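Local structure of separin (Saccharomyces cerevisiae, 5U1T) at residues V642-A645 with D646-L650; L663-K666 with N667-K671. The protein is a caspase-like cysteine protease that cleaves the cohesin subunit MCD1/SCC1 at the onset of anaphase and so triggers chromosome segregation. All coordinates share one frame; numbering follows the deposited sequence.

Contacts 1 and 2 lie on two helices that follow each other in the chain: contact 1 forms the opening turns of helix 642-655, and contact 2 lies on helix 659-672. Their centres are about 12 Å apart, and side chains join them directly. Leu-650 is the main bridge, with CD1 3.6 Å from CB of Met-665 and CD2 4.0 Å from CD1 of Leu-669; CD2 of Leu-649 also comes within 4.1 Å of SD of Met-665. The pair thus packs as consecutive helices in the helical part of separase, and both contacts are away from Cys-1497, the probable catalytic cysteine.

Contact 1 of 2, residues V642-A645 with D646-L650; sequences VPYA and DNYLL
With chi1 at -73° in Tyr-644 and -86° in Tyr-648, the two phenol rings leave the helix one turn apart on the same flank. CE2 of Tyr-648 comes near the plane of the Tyr-644 ring, 4.2 Å from CD2, so the Tyr-648 ring meets the Tyr-644 ring at its edge. The carbonyl O of Tyr-644 lies at the edge of the Tyr-648 ring, 3.2 Å from its CD2, and accepts the backbone N of Tyr-648 at 3.0 Å. This is regular i to i+4 alpha-helical pairing, and Val-642 O with Asp-646 N begins it at 2.8 Å in the first turn. Tyr-648 packs on Leu-612 of helix 602-617 and Tyr-644 on Leu-685 of helix 680-689, the O of Leu-685 also accepting ND2 of Asn-647. Asn-647 lays OD1 over one face of the Tyr-648 ring, 3.7 Å above the plane and displaced toward its rim. Val-642 turns CG1 anti to its N (chi1 170°), and that methyl approaches OD2 of Asp-646 at 4.0 Å; OD1 forms a salt bridge with Lys-632. Ala-645 O accepts Leu-649 N at 2.9 Å and also bonds to Ser-628 OG, which ties the helix to helix 621-633.

Contact 2 of 2, residues L663-K666 with N667-K671; sequences LMMK and NQLQK
Lys-666 and Gln-670, one helical turn apart, run side by side and point the same way, and the lysine can be traced atom by atom. CB leaves the helix next to the backbone N of Asn-667. CG is anti to the lysine's own N (chi1 162°), which carries the lysine chain obliquely across that of Asn-667. Beyond CG the chain is extended, so CD carries it past the asparagine and CE reaches the amide of Gln-670, 3.5 Å from OE1. The tip, NZ, finds its partners beyond this helix: it bonds to Leu-695 O and makes a cation-pi contact with Trp-696. With an alanine in place of Lys-666, the Leu-695 carbonyl and the Trp-696 ring would probably lose this cationic partner, and the Gln-670 amide the methylene beside it.

Under the side chains four i to i+4 backbone bonds follow in succession, from Leu-663 O with Asn-667 N through Lys-666 O with Gln-670 N. Lys-666 O accepts Gln-670 N at 3.0 Å with the donor in the carbonyl plane, and Met-665 O accepts Leu-669 N at 3.1 Å. On the solvent-facing flank, CG of Gln-668 lies 3.2 Å from Met-664 O, and its chain then bends away at chi2. Met-665 CG and Leu-669 CD1 are 4.5 Å apart, and both side chains pack on helix 642-655, where Met-665 also meets Tyr-653, whereas Leu-663 and Gln-670 rest on the loop residues Leu-695 and Leu-690.

Contact 1 of 2, residues V642-A645 with D646-L650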
ATOM      1  N   VAL A 642       1.625 -10.807  18.734  1.00 73.93           N
ATOM      2  CA  VAL A 642       3.071 -10.677  18.547  1.00 69.95           C
ATOM      3  C   VAL A 642       3.571 -10.916  17.101  1.00 71.42           C
ATOM      4  O   VAL A 642       4.559 -10.306  16.689  1.00 73.70           O
ATOM      5  CB  VAL A 642       3.826 -11.627  19.518  1.00 70.75           C
ATOM      6  CG1 VAL A 642       5.311 -11.699  19.190  1.00 71.25           C
ATOM      7  CG2 VAL A 642       3.638 -11.166  20.948  1.00 68.04           C
ATOM      8  N   PRO A 643       2.905 -11.792  16.324  1.00 71.08           N
ATOM      9  CA  PRO A 643       3.219 -11.784  14.885  1.00 70.77           C
ATOM     10  C   PRO A 643       3.126 -10.396  14.240  1.00 73.29           C
ATOM     11  O   PRO A 643       3.862 -10.097  13.289  1.00 76.19           O
ATOM     12  CB  PRO A 643       2.154 -12.715  14.291  1.00 76.46           C
ATOM     13  CG  PRO A 643       1.900 -13.705  15.382  1.00 81.04           C
ATOM     14  CD  PRO A 643       2.077 -12.958  16.694  1.00 73.64           C
ATOM     15  N   TYR A 644       2.224  -9.556  14.737  1.00 71.24           N
ATOM     16  CA  TYR A 644       2.089  -8.222  14.181  1.00 66.53           C
ATOM     17  C   TYR A 644       3.185  -7.320  14.700  1.00 69.13           C
ATOM     18  O   TYR A 644       3.690  -6.467  13.967  1.00 70.96           O
ATOM     19  CB  TYR A 644       0.733  -7.612  14.504  1.00 63.62           C
ATOM     20  CG  TYR A 644      -0.401  -8.213  13.721  1.00 65.20           C
ATOM     21  CD1 TYR A 644      -1.007  -9.390  14.145  1.00 63.47           C
ATOM     22  CD2 TYR A 644      -0.878  -7.599  12.579  1.00 55.15           C
ATOM     23  CE1 TYR A 644      -2.043  -9.943  13.446  1.00 59.17           C
ATOM     24  CE2 TYR A 644      -1.914  -8.140  11.876  1.00 61.96           C
ATOM     25  CZ  TYR A 644      -2.498  -9.314  12.315  1.00 66.99           C
ATOM     26  OH  TYR A 644      -3.550  -9.869  11.621  1.00 77.47           O
ATOM     27  N   ALA A 645       3.546  -7.492  15.964  1.00 60.77           N
ATOM     28  CA  ALA A 645       4.611  -6.682  16.507  1.00 62.62           C
ATOM     29  C   ALA A 645       5.896  -7.017  15.752  1.00 66.79           C
ATOM     30  O   ALA A 645       6.651  -6.124  15.413  1.00 68.48           O
ATOM     31  CB  ALA A 645       4.760  -6.906  17.989  1.00 56.65           C
ATOM     32  N   ASP A 646       6.116  -8.295  15.448  1.00 68.03           N
ATOM     33  CA  ASP A 646       7.345  -8.722  14.784  1.00 67.08           C
ATOM     34  C   ASP A 646       7.443  -8.169  13.359  1.00 69.23           C
ATOM     35  O   ASP A 646       8.458  -7.575  13.007  1.00 71.35           O
ATOM     36  CB  ASP A 646       7.463 -10.253  14.777  1.00 66.28           C
ATOM     37  CG  ASP A 646       8.092 -10.796  16.065  1.00 71.72           C
ATOM     38  OD1 ASP A 646       8.657  -9.980  16.822  1.00 71.57           O
ATOM     39  OD2 ASP A 646       8.034 -12.023  16.334  1.00 75.30           O
ATOM     40  N   ASN A 647       6.395  -8.343  12.556  1.00 68.75           N
ATOM     41  CA  ASN A 647       6.343  -7.757  11.219  1.00 63.48           C
ATOM     42  C   ASN A 647       6.538  -6.243  11.236  1.00 69.67           C
ATOM     43  O   ASN A 647       7.259  -5.693  10.397  1.00 74.62           O
ATOM     44  CB  ASN A 647       5.011  -8.091  10.529  1.00 68.65           C
ATOM     45  CG  ASN A 647       4.730  -7.211   9.269  1.00 72.52           C
ATOM     46  OD1 ASN A 647       4.490  -5.998   9.373  1.00 72.65           O
ATOM     47  ND2 ASN A 647       4.708  -7.841   8.093  1.00 63.49           N
ATOM     48  N   TYR A 648       5.883  -5.557  12.165  1.00 69.07           N
ATOM     49  CA  TYR A 648       5.885  -4.097  12.123  1.00 64.94           C
ATOM     50  C   TYR A 648       7.176  -3.526  12.715  1.00 60.68           C
ATOM     51  O   TYR A 648       7.569  -2.402  12.387  1.00 60.56           O
ATOM     52  CB  TYR A 648       4.652  -3.526  12.835  1.00 57.81           C
ATOM     53  CG  TYR A 648       3.438  -3.424  11.938  1.00 56.76           C
ATOM     54  CD1 TYR A 648       3.425  -2.542  10.862  1.00 54.57           C
ATOM     55  CD2 TYR A 648       2.304  -4.208  12.158  1.00 54.58           C
ATOM     56  CE1 TYR A 648       2.332  -2.436  10.035  1.00 51.42           C
ATOM     57  CE2 TYR A 648       1.193  -4.109  11.328  1.00 51.48           C
ATOM     58  CZ  TYR A 648       1.214  -3.220  10.270  1.00 54.84           C
ATOM     59  OH  TYR A 648       0.128  -3.092   9.431  1.00 56.48           O
ATOM     60  N   LEU A 649       7.839  -4.300  13.566  1.00 59.70           N
ATOM     61  CA  LEU A 649       9.138  -3.904  14.085  1.00 61.90           C
ATOM     62  C   LEU A 649      10.174  -3.931  12.943  1.00 66.19           C
ATOM     63  O   LEU A 649      11.047  -3.061  12.838  1.00 58.01           O
ATOM     64  CB  LEU A 649       9.552  -4.825  15.230  1.00 53.38           C
ATOM     65  CG  LEU A 649      10.878  -4.595  15.947  1.00 55.35           C
ATOM     66  CD1 LEU A 649      11.006  -3.169  16.472  1.00 53.95           C
ATOM     67  CD2 LEU A 649      10.991  -5.595  17.076  1.00 54.29           C
ATOM     68  N   LEU A 650      10.041  -4.944  12.091  1.00 65.71           N
ATOM     69  CA  LEU A 650      10.908  -5.143  10.942  1.00 62.06           C
ATOM     70  C   LEU A 650      10.799  -3.962   9.972  1.00 65.47           C
ATOM     71  O   LEU A 650      11.810  -3.388   9.570  1.00 63.44           O
ATOM     72  CB  LEU A 650      10.562  -6.466  10.238  1.00 61.46           C
ATOM     73  CG  LEU A 650      11.445  -6.876   9.058  1.00 66.40           C
ATOM     74  CD1 LEU A 650      12.902  -6.556   9.371  1.00 63.31           C
ATOM     75  CD2 LEU A 650      11.272  -8.355   8.695  1.00 66.24           C
TER

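Contact 2 of 2, residues L663-K666 with N667-K671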
ATOM      1  N   LEU A 663      18.102  -7.254   9.780  1.00 76.33           N
ATOM      2  CA  LEU A 663      18.580  -8.541   9.302  1.00 74.21           C
ATOM      3  C   LEU A 663      18.482  -9.595  10.407  1.00 78.74           C
ATOM      4  O   LEU A 663      18.177 -10.759  10.125  1.00 78.24           O
ATOM      5  CB  LEU A 663      20.005  -8.411   8.761  1.00 73.50           C
ATOM      6  CG  LEU A 663      20.156  -7.539   7.499  1.00 69.63           C
ATOM      7  CD1 LEU A 663      21.620  -7.301   7.139  1.00 62.98           C
ATOM      8  CD2 LEU A 663      19.401  -8.139   6.313  1.00 71.31           C
ATOM      9  N   MET A 664      18.714  -9.186  11.657  1.00 79.57           N
ATOM     10  CA  MET A 664      18.530 -10.075  12.805  1.00 77.33           C
ATOM     11  C   MET A 664      17.088 -10.521  12.814  1.00 78.74           C
ATOM     12  O   MET A 664      16.771 -11.698  12.991  1.00 88.01           O
ATOM     13  CB  MET A 664      18.887  -9.378  14.124  1.00 78.18           C
ATOM     14  CG  MET A 664      20.382  -9.049  14.275  1.00 85.68           C
ATOM     15  SD  MET A 664      20.805  -7.949  15.663  1.00112.15           S
ATOM     16  CE  MET A 664      20.003  -8.779  17.056  1.00 91.39           C
ATOM     17  N   MET A 665      16.218  -9.546  12.600  1.00 78.54           N
ATOM     18  CA  MET A 665      14.788  -9.771  12.465  1.00 81.78           C
ATOM     19  C   MET A 665      14.486 -10.770  11.350  1.00 82.33           C
ATOM     20  O   MET A 665      13.776 -11.743  11.580  1.00 85.81           O
ATOM     21  CB  MET A 665      14.085  -8.438  12.194  1.00 80.56           C
ATOM     22  CG  MET A 665      12.693  -8.281  12.766  1.00 78.76           C
ATOM     23  SD  MET A 665      12.669  -8.295  14.562  1.00 98.06           S
ATOM     24  CE  MET A 665      14.164  -7.399  14.973  1.00 81.17           C
ATOM     25  N   LYS A 666      15.036 -10.530  10.156  1.00 81.91           N
ATOM     26  CA  LYS A 666      14.786 -11.390   8.996  1.00 85.89           C
ATOM     27  C   LYS A 666      15.026 -12.854   9.294  1.00 93.21           C
ATOM     28  O   LYS A 666      14.116 -13.669   9.178  1.00 94.89           O
ATOM     29  CB  LYS A 666      15.663 -11.001   7.795  1.00 83.31           C
ATOM     30  CG  LYS A 666      15.776 -12.118   6.709  1.00 86.18           C
ATOM     31  CD  LYS A 666      16.642 -11.693   5.512  1.00 87.84           C
ATOM     32  CE  LYS A 666      16.571 -12.676   4.334  1.00 84.44           C
ATOM     33  NZ  LYS A 666      17.156 -12.078   3.074  1.00 71.61           N
ATOM     34  N   ASN A 667      16.258 -13.190   9.670  1.00 96.52           N
ATOM     35  CA  ASN A 667      16.659 -14.588   9.707  1.00 98.25           C
ATOM     36  C   ASN A 667      16.111 -15.318  10.911  1.00 98.20           C
ATOM     37  O   ASN A 667      15.991 -16.540  10.873  1.00102.88           O
ATOM     38  CB  ASN A 667      18.180 -14.711   9.648  1.00100.80           C
ATOM     39  CG  ASN A 667      18.736 -14.327   8.280  1.00100.73           C
ATOM     40  OD1 ASN A 667      19.114 -13.172   8.047  1.00 96.28           O
ATOM     41  ND2 ASN A 667      18.761 -15.293   7.359  1.00101.10           N
ATOM     42  N   GLN A 668      15.765 -14.588  11.969  1.00 91.97           N
ATOM     43  CA  GLN A 668      15.075 -15.220  13.085  1.00 90.43           C
ATOM     44  C   GLN A 668      13.693 -15.657  12.607  1.00 93.64           C
ATOM     45  O   GLN A 668      13.367 -16.842  12.620  1.00 93.89           O
ATOM     46  CB  GLN A 668      14.973 -14.283  14.291  1.00 84.25           C
ATOM     47  CG  GLN A 668      16.292 -14.069  15.025  1.00 97.02           C
ATOM     48  CD  GLN A 668      16.871 -15.356  15.629  1.00108.86           C
ATOM     49  OE1 GLN A 668      16.183 -16.090  16.352  1.00109.08           O
ATOM     50  NE2 GLN A 668      18.149 -15.630  15.332  1.00109.47           N
ATOM     51  N   LEU A 669      12.905 -14.686  12.154  1.00 90.68           N
ATOM     52  CA  LEU A 669      11.564 -14.928  11.625  1.00 90.90           C
ATOM     53  C   LEU A 669      11.500 -16.111  10.650  1.00 95.97           C
ATOM     54  O   LEU A 669      10.635 -16.988  10.790  1.00100.40           O
ATOM     55  CB  LEU A 669      11.033 -13.663  10.933  1.00 89.40           C
ATOM     56  CG  LEU A 669      10.646 -12.469  11.814  1.00 83.64           C
ATOM     57  CD1 LEU A 669       9.975 -11.363  10.986  1.00 82.37           C
ATOM     58  CD2 LEU A 669       9.754 -12.898  12.970  1.00 77.36           C
ATOM     59  N   GLN A 670      12.413 -16.137   9.677  1.00 96.26           N
ATOM     60  CA  GLN A 670      12.436 -17.186   8.651  1.00100.18           C
ATOM     61  C   GLN A 670      12.515 -18.590   9.255  1.00102.91           C
ATOM     62  O   GLN A 670      11.783 -19.497   8.839  1.00102.70           O
ATOM     63  CB  GLN A 670      13.611 -16.976   7.684  1.00 98.09           C
ATOM     64  CG  GLN A 670      13.188 -16.592   6.274  1.00 92.88           C
ATOM     65  CD  GLN A 670      14.327 -15.999   5.461  1.00 97.88           C
ATOM     66  OE1 GLN A 670      14.097 -15.186   4.560  1.00 88.41           O
ATOM     67  NE2 GLN A 670      15.566 -16.408   5.769  1.00103.99           N
ATOM     68  N   LYS A 671      13.386 -18.770  10.244  1.00 97.67           N
ATOM     69  CA  LYS A 671      13.562 -20.092  10.827  1.00102.33           C
ATOM     70  C   LYS A 671      12.451 -20.404  11.823  1.00 99.30           C
ATOM     71  O   LYS A 671      11.929 -21.522  11.848  1.00 99.59           O
ATOM     72  CB  LYS A 671      14.929 -20.216  11.508  1.00106.81           C
ATOM     73  CG  LYS A 671      16.128 -19.731  10.669  1.00110.35           C
ATOM     74  CD  LYS A 671      16.013 -20.088   9.183  1.00111.60           C
ATOM     75  CE  LYS A 671      17.297 -19.768   8.428  1.00109.48           C
ATOM     76  NZ  LYS A 671      18.379 -20.718   8.839  1.00102.87           N
TER